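Local coordinates for phosphotriesterase family protein (Listeria monocytogenes serotype 4b str. H7858, PDB 3PNZ), which probably hydrolyses phosphorylated sugar lactones, as a zinc-dependent lactonase built on the amidohydrolase fold, at residues 68-73 and 99-104; 94-99 and 185-190. All coordinates share one frame; numbering follows the deposited sequence.

In the fold
From the N terminus, the chain leaves strand 62-65 through 68-73, runs helix 75-85 and strand 88-92, and enters the long loop that supplies both 94-99 and 99-104. Interaction 1 closes this beta-alpha-beta excursion by joining the loops that follow two neighbouring parallel strands of the barrel. Interaction 2 closes a longer span, with 85 residues between its segments, and brings the same loop against 185-190, which continues from strand 184-186 of the other parallel sheet. The two cross along the chain, share Phe99 and meet directly through Asp70 and Asn96, which joins interaction 1 to the loop lying against the zinc ligand His187.

Interaction 1 (68-73 and 99-104); sequences AVDYGR and FLWDGK
Asp70 and Trp101 join two loops that follow adjacent strands of the amidohydrolase (TIM) barrel, and the indole NE1 donates to Asp70 OD2 at 2.8 Å. The bond bends to 144° at the hydrogen. OD2 lies almost in the indole plane, at the ring edge, whereas the nitrogen approaches the carboxylate on its anti side and 28° out of its plane. With chi1 at 50°, Asp70 CG sits between the backbone N and the carbonyl carbon, which turns the carboxylate toward 99-104 and the indole. OD2 also takes the backbone N-H groups of Asn96 and Lys97. Three donors thus grip one buried oxygen, which should favour the charged carboxylate.

The close apolar part lies beside this polar knot. Leu100 CD1 comes to the edge of the Tyr71 ring, 3.5 Å from Tyr71 CD1, and also rests 3.8 Å from Asp70 OD2. Helix 30-33 packs on Leu100 through Tyr31 and Trp32.

Between the backbones the contact is looser: even the nearest CA atoms, those of Asp70 and Leu100, are 6.2 Å apart. A water spans this side, donating both its hydrogens: one to Asp70 O and the other to Leu100 O, each at 2.9 Å.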
ATOM      1  N   ALA A  68      -1.202   8.006   1.250  1.00 20.38           N
ATOM      2  CA  ALA A  68      -0.203   8.742   2.026  1.00 21.24           C
ATOM      3  C   ALA A  68      -0.535  10.235   2.067  1.00 20.70           C
ATOM      4  O   ALA A  68      -1.518  10.663   1.473  1.00 21.61           O
ATOM      5  CB  ALA A  68       1.191   8.517   1.444  1.00 23.32           C
ATOM      6  N   VAL A  69       0.296  11.032   2.740  1.00 21.36           N
ATOM      7  CA  VAL A  69      -0.064  12.427   3.016  1.00 23.41           C
ATOM      8  C   VAL A  69      -0.164  13.282   1.751  1.00 21.84           C
ATOM      9  O   VAL A  69      -0.932  14.247   1.707  1.00 22.35           O
ATOM     10  CB  VAL A  69       0.907  13.090   4.022  1.00 22.76           C
ATOM     11  CG1 VAL A  69       2.245  13.419   3.358  1.00 23.68           C
ATOM     12  CG2 VAL A  69       0.278  14.342   4.615  1.00 23.43           C
ATOM     13  N   ASP A  70       0.601  12.912   0.726  1.00 21.13           N
ATOM     14  CA  ASP A  70       0.593  13.627  -0.552  1.00 21.89           C
ATOM     15  C   ASP A  70      -0.546  13.189  -1.487  1.00 23.40           C
ATOM     16  O   ASP A  70      -0.675  13.693  -2.605  1.00 25.34           O
ATOM     17  CB  ASP A  70       1.961  13.489  -1.249  1.00 24.51           C
ATOM     18  CG  ASP A  70       2.453  12.040  -1.320  1.00 25.86           C
ATOM     19  OD1 ASP A  70       1.820  11.142  -0.728  1.00 24.73           O
ATOM     20  OD2 ASP A  70       3.484  11.794  -1.987  1.00 29.48           O
ATOM     21  N   TYR A  71      -1.385  12.268  -1.025  1.00 22.08           N
ATOM     22  CA  TYR A  71      -2.429  11.709  -1.874  1.00 23.46           C
ATOM     23  C   TYR A  71      -3.839  12.066  -1.385  1.00 23.58           C
ATOM     24  O   TYR A  71      -4.811  11.380  -1.705  1.00 24.92           O
ATOM     25  CB  TYR A  71      -2.247  10.186  -2.018  1.00 22.70           C
ATOM     26  CG  TYR A  71      -2.720   9.654  -3.351  1.00 23.14           C
ATOM     27  CD1 TYR A  71      -2.027   9.949  -4.518  1.00 25.33           C
ATOM     28  CD2 TYR A  71      -3.859   8.871  -3.445  1.00 23.72           C
ATOM     29  CE1 TYR A  71      -2.456   9.476  -5.749  1.00 24.31           C
ATOM     30  CE2 TYR A  71      -4.301   8.389  -4.679  1.00 26.07           C
ATOM     31  CZ  TYR A  71      -3.589   8.700  -5.823  1.00 26.26           C
ATOM     32  OH  TYR A  71      -4.013   8.230  -7.049  1.00 29.10           O
ATOM     33  N   GLY A  72      -3.936  13.145  -0.608  1.00 23.14           N
ATOM     34  CA  GLY A  72      -5.223  13.711  -0.225  1.00 23.58           C
ATOM     35  C   GLY A  72      -6.109  12.811   0.616  1.00 24.04           C
ATOM     36  O   GLY A  72      -7.223  12.472   0.227  1.00 23.66           O
ATOM     37  N   ARG A  73      -5.625  12.443   1.796  1.00 21.20           N
ATOM     38  CA  ARG A  73      -6.370  11.542   2.653  1.00 24.82           C
ATOM     39  C   ARG A  73      -7.714  12.129   3.073  1.00 23.43           C
ATOM     40  O   ARG A  73      -7.858  13.345   3.229  1.00 22.78           O
ATOM     41  CB  ARG A  73      -5.571  11.210   3.912  1.00 22.82           C
ATOM     42  CG  ARG A  73      -4.178  10.645   3.675  1.00 24.80           C
ATOM     43  CD  ARG A  73      -3.724  10.013   4.977  1.00 22.34           C
ATOM     44  NE  ARG A  73      -2.349   9.530   5.021  1.00 20.84           N
ATOM     45  CZ  ARG A  73      -1.341  10.194   5.583  1.00 23.30           C
ATOM     46  NH1 ARG A  73      -1.530  11.408   6.098  1.00 22.82           N
ATOM     47  NH2 ARG A  73      -0.134   9.653   5.618  1.00 22.09           N
ATOM     48  N   PHE A  99       6.264  13.187  -7.763  1.00 27.53           N
ATOM     49  CA  PHE A  99       5.552  14.023  -8.729  1.00 26.92           C
ATOM     50  C   PHE A  99       4.298  14.649  -8.115  1.00 30.15           C
ATOM     51  O   PHE A  99       3.877  15.733  -8.515  1.00 28.14           O
ATOM     52  CB  PHE A  99       5.284  13.303 -10.073  1.00 28.88           C
ATOM     53  CG  PHE A  99       4.065  12.401 -10.085  1.00 28.48           C
ATOM     54  CD1 PHE A  99       2.780  12.929 -10.091  1.00 29.30           C
ATOM     55  CD2 PHE A  99       4.211  11.022 -10.160  1.00 27.94           C
ATOM     56  CE1 PHE A  99       1.662  12.098 -10.129  1.00 30.84           C
ATOM     57  CE2 PHE A  99       3.095  10.184 -10.198  1.00 28.03           C
ATOM     58  CZ  PHE A  99       1.822  10.725 -10.183  1.00 30.54           C
ATOM     59  N   LEU A 100       3.732  13.986  -7.110  1.00 24.07           N
ATOM     60  CA  LEU A 100       2.571  14.518  -6.395  1.00 23.97           C
ATOM     61  C   LEU A 100       2.900  15.767  -5.588  1.00 23.99           C
ATOM     62  O   LEU A 100       2.000  16.503  -5.180  1.00 26.20           O
ATOM     63  CB  LEU A 100       2.021  13.470  -5.424  1.00 26.82           C
ATOM     64  CG  LEU A 100       1.463  12.190  -6.029  1.00 25.47           C
ATOM     65  CD1 LEU A 100       1.197  11.188  -4.909  1.00 26.90           C
ATOM     66  CD2 LEU A 100       0.200  12.508  -6.819  1.00 28.93           C
ATOM     67  N   TRP A 101       4.180  15.994  -5.333  1.00 21.99           N
ATOM     68  CA  TRP A 101       4.576  17.022  -4.371  1.00 23.13           C
ATOM     69  C   TRP A 101       4.377  18.446  -4.882  1.00 27.62           C
ATOM     70  O   TRP A 101       4.554  19.411  -4.135  1.00 25.56           O
ATOM     71  CB  TRP A 101       6.014  16.795  -3.898  1.00 23.99           C
ATOM     72  CG  TRP A 101       6.162  15.478  -3.203  1.00 23.25           C
ATOM     73  CD1 TRP A 101       5.148  14.650  -2.799  1.00 25.42           C
ATOM     74  CD2 TRP A 101       7.380  14.834  -2.825  1.00 23.04           C
ATOM     75  NE1 TRP A 101       5.666  13.526  -2.201  1.00 22.81           N
ATOM     76  CE2 TRP A 101       7.034  13.613  -2.207  1.00 21.01           C
ATOM     77  CE3 TRP A 101       8.732  15.161  -2.960  1.00 23.99           C
ATOM     78  CZ2 TRP A 101       7.990  12.725  -1.720  1.00 25.15           C
ATOM     79  CZ3 TRP A 101       9.685  14.277  -2.469  1.00 26.58           C
ATOM     80  CH2 TRP A 101       9.306  13.075  -1.856  1.00 24.11           C
ATOM     81  N   ASP A 102       3.998  18.575  -6.148  1.00 28.86           N
ATOM     82  CA  ASP A 102       3.669  19.880  -6.707  1.00 30.76           C
ATOM     83  C   ASP A 102       2.340  20.362  -6.129  1.00 32.03           C
ATOM     84  O   ASP A 102       2.053  21.560  -6.123  1.00 31.51           O
ATOM     85  CB  ASP A 102       3.587  19.806  -8.231  1.00 32.13           C
ATOM     86  CG  ASP A 102       3.242  21.145  -8.865  1.00 40.68           C
ATOM     87  OD1 ASP A 102       4.098  22.058  -8.842  1.00 40.77           O
ATOM     88  OD2 ASP A 102       2.115  21.280  -9.393  1.00 38.45           O
ATOM     89  N   GLY A 103       1.538  19.416  -5.643  1.00 27.39           N
ATOM     90  CA  GLY A 103       0.232  19.719  -5.086  1.00 28.00           C
ATOM     91  C   GLY A 103       0.279  20.667  -3.903  1.00 28.61           C
ATOM     92  O   GLY A 103       1.249  20.692  -3.142  1.00 27.63           O
ATOM     93  N   LYS A 104      -0.780  21.454  -3.753  1.00 26.52           N
ATOM     94  CA  LYS A 104      -0.884  22.388  -2.638  1.00 32.17           C
ATOM     95  C   LYS A 104      -1.226  21.706  -1.314  1.00 32.51           C
ATOM     96  O   LYS A 104      -2.021  20.766  -1.260  1.00 30.25           O
ATOM     97  CB  LYS A 104      -1.907  23.483  -2.950  1.00 32.68           C
ATOM     98  CG  LYS A 104      -1.424  24.481  -3.982  1.00 35.94           C
ATOM     99  CD  LYS A 104      -2.486  25.528  -4.271  1.00 44.68           C
ATOM    100  CE  LYS A 104      -1.974  26.568  -5.256  1.00 53.57           C
ATOM    101  NZ  LYS A 104      -3.003  27.606  -5.544  1.00 60.78           N
TER
HETATM  102  O   HOH W   1      -0.739  15.953  -4.379  1.00 25.78           O

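Interaction 2 (94-99 and 185-190); sequences GFNKSF and HSHTEA. With PO4 (phosphate ion), chain K.
Lys97 lies across His187 at the zinc centre of this amidohydrolase barrel, where the loop after strand 88-92 meets the segment 185-190 that continues from strand 184-186. The apolar part is a CH-pi contact: Lys97 CD stands over one face of the imidazole, 4.0 Å from its centroid and 25° off the ring normal. Beyond CG the lysine chain is extended, which carries NZ past the ring to the anion. Beside this, Asn96 O approaches His187 CB to 3.3 Å; this buried carbonyl oxygen has no hydrogen-bonding partner in the model.

Two side chains of 94-99 bond a phosphate ion, probably from the crystallisation liquor. Lys97 NZ donates to its O2 and O4, and Asn96 ND2 reaches O2 at 3.0 Å with an angle of 151° at the hydrogen. The anion may mark where the substrate's phosphate sits, though this is an inference. A water accepts from Lys97 NZ and donates to Glu189 OE1, bridging the lysine and the carboxylate, whose charged atoms remain 4.8 Å apart (NZ to OE1).

The histidine is held at both ring nitrogens. His187 ND1 ligates a zinc ion that carboxylated Lys154 and His215 also bind, while His187 NE2 donates to Glu189 OE1 at 2.8 Å. That oxygen lies near the imidazole plane, whereas NE2 comes from above the carboxylate, 43° out of its plane.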
ATOM      1  N   GLY A  94       3.412   8.633   5.927  1.00 18.52           N
ATOM      2  CA  GLY A  94       4.541   8.910   5.055  1.00 20.41           C
ATOM      3  C   GLY A  94       4.167   9.454   3.689  1.00 19.99           C
ATOM      4  O   GLY A  94       3.212  10.208   3.562  1.00 21.53           O
ATOM      5  N   PHE A  95       4.905   9.026   2.665  1.00 20.96           N
ATOM      6  CA  PHE A  95       4.872   9.672   1.353  1.00 21.28           C
ATOM      7  C   PHE A  95       4.608   8.660   0.232  1.00 23.49           C
ATOM      8  O   PHE A  95       4.982   7.498   0.351  1.00 23.41           O
ATOM      9  CB  PHE A  95       6.214  10.378   1.110  1.00 21.59           C
ATOM     10  CG  PHE A  95       6.720  11.149   2.300  1.00 24.52           C
ATOM     11  CD1 PHE A  95       6.404  12.491   2.462  1.00 25.55           C
ATOM     12  CD2 PHE A  95       7.500  10.530   3.263  1.00 22.70           C
ATOM     13  CE1 PHE A  95       6.859  13.202   3.556  1.00 24.27           C
ATOM     14  CE2 PHE A  95       7.962  11.234   4.365  1.00 26.16           C
ATOM     15  CZ  PHE A  95       7.639  12.576   4.514  1.00 27.18           C
ATOM     16  N   ASN A  96       3.976   9.104  -0.861  1.00 26.41           N
ATOM     17  CA  ASN A  96       3.616   8.202  -1.971  1.00 26.15           C
ATOM     18  C   ASN A  96       4.580   8.253  -3.161  1.00 28.02           C
ATOM     19  O   ASN A  96       5.073   7.211  -3.592  1.00 28.94           O
ATOM     20  CB  ASN A  96       2.168   8.451  -2.422  1.00 24.80           C
ATOM     21  CG  ASN A  96       1.697   7.490  -3.529  1.00 26.50           C
ATOM     22  OD1 ASN A  96       0.516   7.481  -3.879  1.00 30.43           O
ATOM     23  ND2 ASN A  96       2.607   6.690  -4.074  1.00 28.76           N
ATOM     24  N   LYS A  97       4.847   9.450  -3.690  1.00 26.88           N
ATOM     25  CA  LYS A  97       5.707   9.618  -4.872  1.00 25.20           C
ATOM     26  C   LYS A  97       5.916  11.106  -5.205  1.00 24.45           C
ATOM     27  O   LYS A  97       4.980  11.895  -5.103  1.00 25.98           O
ATOM     28  CB  LYS A  97       5.128   8.874  -6.087  1.00 24.82           C
ATOM     29  CG  LYS A  97       3.663   9.183  -6.389  1.00 27.09           C
ATOM     30  CD  LYS A  97       3.081   8.128  -7.315  1.00 29.81           C
ATOM     31  CE  LYS A  97       1.601   8.329  -7.553  1.00 27.93           C
ATOM     32  NZ  LYS A  97       1.001   7.148  -8.260  1.00 30.81           N
ATOM     33  N   SER A  98       7.125  11.473  -5.621  1.00 25.41           N
ATOM     34  CA  SER A  98       7.525  12.883  -5.674  1.00 25.60           C
ATOM     35  C   SER A  98       6.801  13.762  -6.690  1.00 26.75           C
ATOM     36  O   SER A  98       6.729  14.975  -6.496  1.00 25.36           O
ATOM     37  CB  SER A  98       9.036  13.033  -5.861  1.00 26.82           C
ATOM     38  OG  SER A  98       9.432  12.630  -7.163  1.00 27.71           O
ATOM     39  N   PHE A  99       6.264  13.187  -7.763  1.00 27.53           N
ATOM     40  CA  PHE A  99       5.552  14.023  -8.729  1.00 26.92           C
ATOM     41  C   PHE A  99       4.298  14.649  -8.115  1.00 30.15           C
ATOM     42  O   PHE A  99       3.877  15.733  -8.515  1.00 28.14           O
ATOM     43  CB  PHE A  99       5.284  13.303 -10.073  1.00 28.88           C
ATOM     44  CG  PHE A  99       4.065  12.401 -10.085  1.00 28.48           C
ATOM     45  CD1 PHE A  99       2.780  12.929 -10.091  1.00 29.30           C
ATOM     46  CD2 PHE A  99       4.211  11.022 -10.160  1.00 27.94           C
ATOM     47  CE1 PHE A  99       1.662  12.098 -10.129  1.00 30.84           C
ATOM     48  CE2 PHE A  99       3.095  10.184 -10.198  1.00 28.03           C
ATOM     49  CZ  PHE A  99       1.822  10.725 -10.183  1.00 30.54           C
ATOM     50  N   HIS A 185       6.414   0.124   3.684  1.00 16.35           N
ATOM     51  CA  HIS A 185       5.910  -0.164   2.339  1.00 16.09           C
ATOM     52  C   HIS A 185       6.566   0.817   1.390  1.00 16.06           C
ATOM     53  O   HIS A 185       6.810   1.960   1.753  1.00 18.22           O
ATOM     54  CB  HIS A 185       4.393   0.003   2.293  1.00 16.95           C
ATOM     55  CG  HIS A 185       3.777  -0.383   0.982  1.00 18.25           C
ATOM     56  ND1 HIS A 185       3.832  -1.668   0.488  1.00 17.65           N
ATOM     57  CD2 HIS A 185       3.068   0.337   0.080  1.00 21.18           C
ATOM     58  CE1 HIS A 185       3.197  -1.721  -0.671  1.00 22.03           C
ATOM     59  NE2 HIS A 185       2.729  -0.517  -0.944  1.00 23.32           N
ATOM     60  N   SER A 186       6.873   0.376   0.176  1.00 15.25           N
ATOM     61  CA  SER A 186       7.397   1.321  -0.809  1.00 16.56           C
ATOM     62  C   SER A 186       6.553   1.349  -2.079  1.00 16.87           C
ATOM     63  O   SER A 186       5.936   0.356  -2.459  1.00 16.85           O
ATOM     64  CB  SER A 186       8.859   1.017  -1.145  1.00 17.48           C
ATOM     65  OG  SER A 186       8.975  -0.138  -1.958  1.00 19.49           O
ATOM     66  N   HIS A 187       6.510   2.516  -2.710  1.00 17.06           N
ATOM     67  CA  HIS A 187       5.996   2.628  -4.063  1.00 16.36           C
ATOM     68  C   HIS A 187       7.184   2.527  -5.010  1.00 16.58           C
ATOM     69  O   HIS A 187       8.169   3.224  -4.825  1.00 17.05           O
ATOM     70  CB  HIS A 187       5.323   3.985  -4.251  1.00 20.96           C
ATOM     71  CG  HIS A 187       5.084   4.342  -5.682  1.00 19.53           C
ATOM     72  ND1 HIS A 187       3.883   4.116  -6.313  1.00 21.31           N
ATOM     73  CD2 HIS A 187       5.895   4.911  -6.607  1.00 19.76           C
ATOM     74  CE1 HIS A 187       3.959   4.531  -7.569  1.00 23.54           C
ATOM     75  NE2 HIS A 187       5.170   5.019  -7.772  1.00 19.71           N
ATOM     76  N   THR A 188       7.103   1.637  -5.995  1.00 16.00           N
ATOM     77  CA  THR A 188       8.044   1.673  -7.102  1.00 16.02           C
ATOM     78  C   THR A 188       7.267   2.141  -8.325  1.00 18.83           C
ATOM     79  O   THR A 188       6.124   1.727  -8.551  1.00 18.38           O
ATOM     80  CB  THR A 188       8.719   0.316  -7.397  1.00 16.66           C
ATOM     81  OG1 THR A 188       7.739  -0.657  -7.776  1.00 19.13           O
ATOM     82  CG2 THR A 188       9.522  -0.181  -6.192  1.00 16.53           C
ATOM     83  N   GLU A 189       7.877   3.024  -9.098  1.00 17.98           N
ATOM     84  CA  GLU A 189       7.228   3.524 -10.302  1.00 16.82           C
ATOM     85  C   GLU A 189       7.477   2.524 -11.429  1.00 15.52           C
ATOM     86  O   GLU A 189       8.625   2.277 -11.807  1.00 16.57           O
ATOM     87  CB  GLU A 189       7.786   4.894 -10.666  1.00 15.56           C
ATOM     88  CG  GLU A 189       7.027   5.570 -11.792  1.00 18.43           C
ATOM     89  CD  GLU A 189       5.560   5.792 -11.465  1.00 23.94           C
ATOM     90  OE1 GLU A 189       5.252   6.204 -10.321  1.00 23.58           O
ATOM     91  OE2 GLU A 189       4.713   5.567 -12.358  1.00 30.25           O
ATOM     92  N   ALA A 190       6.405   1.928 -11.940  1.00 16.79           N
ATOM     93  CA  ALA A 190       6.522   0.885 -12.962  1.00 15.82           C
ATOM     94  C   ALA A 190       7.422  -0.250 -12.489  1.00 18.46           C
ATOM     95  O   ALA A 190       8.087  -0.903 -13.287  1.00 16.35           O
ATOM     96  CB  ALA A 190       7.036   1.476 -14.292  1.00 17.13           C
TER
HETATM   97  P   PO4 K 335      -0.436   5.029  -6.397  0.51 29.55           P
HETATM   98  O1  PO4 K 335      -1.264   5.899  -5.478  0.52 27.87           O
HETATM   99  O2  PO4 K 335       1.018   5.364  -6.191  0.79 27.70           O
HETATM  100  O3  PO4 K 335      -0.630   3.570  -6.096  0.96 25.28           O
HETATM  101  O4  PO4 K 335      -0.859   5.241  -7.829  0.43 28.53           O
HETATM  102  O   HOH W   2       2.344   6.661 -10.620  1.00 32.56           O